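Local atomic coordinates of acetyl-CoA acetyltransferase (Mycobacterium smegmatis, PDB entry 4EGV), a protein that adopts the thiolase fold as a monomer and probably has acyltransferase activity. Residues G298-E304 and A412-G418. Numbering follows the deposited sequence.
Sequences GHADMKE and ASKYSVG
Residues 298-303 and 414-418 run antiparallel at 175°, their axes 4.7 Å apart at the closest. Ala300 faces Val417 and Met302 faces Tyr415 as hydrogen-bonded pairs. Within the first pair, Val417 N reaches Ala300 O at 3.0 Å, and Ala300 N returns a longer bond to Val417 O. Within the second, Met302 N meets Tyr415 O at 2.8 Å, and Tyr415 N gives its bond to Met302 O. Past the strand ends, Glu304 N still bonds Ser413 O at 2.7 Å. In the non-hydrogen-bonded pairs, between and beyond these, CA-H groups come against carbonyls, as His299 CA does at Val417 O.

One side-chain bond crosses the strands. Ser416 OG donates to Asp301 OD1 at 2.7 Å, on the anti side of the carboxylate and 24° out of its plane. Both groups turn back beside their own backbone N (chi1 -48° for Asp301), and this brings them together on the face covered by His120 of helix 117-130.

These are interior strands, neighbours in the large mixed sheet, a layer of the layered alpha/beta thiolase fold. Helices pack on both faces. Ala300 and Met302 touch helices 317-330 and 432-440, and Tyr415 touches Ser319. The selenomethionine Met302 packs on Ala322 and Gln436.

The Lys303 and Lys414 chains run alongside each other in the same direction, with CE to CE 3.9 Å. Lys303 NZ and Lys414 NZ are 5.2 Å apart, so the like charges probably repel mildly. Glu304 lays CG against Ala412 O at 3.4 Å. Its carboxylate turns away, and OE2 accepts hydrogen bonds from Ser316 OG and Ala318 N at the start of helix 317-330. The His299 ring also leaves the pair, bonding Asp430 through ND1 and stacking with Trp427.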
# COMPACT_ATOMS: atom_id res chain seq x y z
N GLY A 298 5.86 17.03 -0.70
CA GLY A 298 5.80 16.44 0.63
C GLY A 298 6.11 14.98 0.65
O GLY A 298 5.96 14.27 -0.33
N HIS A 299 6.54 14.51 1.80
CA HIS A 299 6.89 13.13 1.95
C HIS A 299 6.96 12.77 3.41
O HIS A 299 7.21 13.63 4.21
CB HIS A 299 8.23 12.86 1.28
CG HIS A 299 9.18 14.01 1.35
ND1 HIS A 299 10.12 14.15 2.35
CD2 HIS A 299 9.34 15.09 0.54
CE1 HIS A 299 10.81 15.26 2.15
NE2 HIS A 299 10.35 15.85 1.07
N ALA A 300 6.69 11.51 3.74
CA ALA A 300 6.98 10.92 5.04
C ALA A 300 7.00 9.39 4.93
O ALA A 300 6.37 8.84 4.05
CB ALA A 300 6.01 11.39 6.09
N ASP A 301 7.76 8.73 5.79
CA ASP A 301 7.80 7.28 5.88
C ASP A 301 7.58 6.84 7.34
O ASP A 301 8.35 7.17 8.23
CB ASP A 301 9.13 6.70 5.33
CG ASP A 301 9.53 7.26 3.94
OD1 ASP A 301 8.79 7.09 2.93
OD2 ASP A 301 10.63 7.86 3.84
N MSE A 302 6.51 6.08 7.58
CA MSE A 302 6.23 5.59 8.91
C MSE A 302 6.16 4.08 9.00
O MSE A 302 6.05 3.41 8.01
CB MSE A 302 4.95 6.23 9.45
CG MSE A 302 5.08 7.74 9.73
SE MSE A 302 6.36 8.23 11.14
CE MSE A 302 5.62 7.23 12.66
N LYS A 303 6.25 3.56 10.22
CA LYS A 303 6.26 2.12 10.47
C LYS A 303 5.53 1.77 11.76
O LYS A 303 5.72 2.43 12.76
CB LYS A 303 7.70 1.63 10.54
CG LYS A 303 7.85 0.17 10.96
CD LYS A 303 9.30 -0.21 11.21
CE LYS A 303 10.08 0.01 9.90
NZ LYS A 303 11.52 0.40 10.03
N GLU A 304 4.69 0.73 11.73
CA GLU A 304 4.05 0.16 12.93
C GLU A 304 4.88 -0.93 13.63
O GLU A 304 5.81 -1.47 13.04
CB GLU A 304 2.68 -0.39 12.59
CG GLU A 304 1.71 0.63 12.07
CD GLU A 304 0.98 1.45 13.17
OE1 GLU A 304 1.14 1.19 14.39
OE2 GLU A 304 0.21 2.37 12.81
N ALA A 412 -0.58 -3.50 7.14
CA ALA A 412 -0.56 -2.07 7.53
C ALA A 412 0.71 -1.69 8.31
O ALA A 412 0.63 -0.83 9.17
CB ALA A 412 -1.80 -1.69 8.32
N SER A 413 1.85 -2.33 8.01
CA SER A 413 3.09 -2.19 8.81
C SER A 413 3.84 -0.92 8.44
O SER A 413 4.52 -0.35 9.25
CB SER A 413 4.04 -3.39 8.65
OG SER A 413 3.43 -4.61 8.96
N LYS A 414 3.73 -0.52 7.19
CA LYS A 414 4.53 0.52 6.60
C LYS A 414 3.69 1.42 5.70
O LYS A 414 2.85 0.95 4.94
CB LYS A 414 5.68 -0.09 5.80
CG LYS A 414 6.93 -0.33 6.56
CD LYS A 414 7.82 -1.25 5.77
CE LYS A 414 9.13 -1.57 6.49
NZ LYS A 414 10.22 -1.95 5.52
N TYR A 415 3.93 2.72 5.81
CA TYR A 415 3.27 3.70 4.99
C TYR A 415 4.18 4.85 4.56
O TYR A 415 4.91 5.43 5.34
CB TYR A 415 2.04 4.20 5.71
CG TYR A 415 0.94 4.51 4.78
CD1 TYR A 415 0.08 3.50 4.35
CD2 TYR A 415 0.71 5.83 4.36
CE1 TYR A 415 -1.01 3.77 3.50
CE2 TYR A 415 -0.37 6.13 3.52
CZ TYR A 415 -1.24 5.08 3.08
OH TYR A 415 -2.29 5.36 2.25
N SER A 416 4.13 5.16 3.27
CA SER A 416 4.99 6.15 2.64
C SER A 416 4.13 7.01 1.79
O SER A 416 3.31 6.55 1.03
CB SER A 416 6.06 5.50 1.78
OG SER A 416 7.10 5.00 2.57
N VAL A 417 4.32 8.29 1.96
CA VAL A 417 3.48 9.27 1.31
C VAL A 417 4.34 10.20 0.49
O VAL A 417 5.40 10.56 0.88
CB VAL A 417 2.57 10.06 2.34
CG1 VAL A 417 1.63 10.98 1.60
CG2 VAL A 417 1.80 9.13 3.23
N GLY A 418 3.88 10.51 -0.70
CA GLY A 418 4.43 11.56 -1.51
C GLY A 418 3.35 12.51 -2.00
O GLY A 418 2.24 12.11 -2.33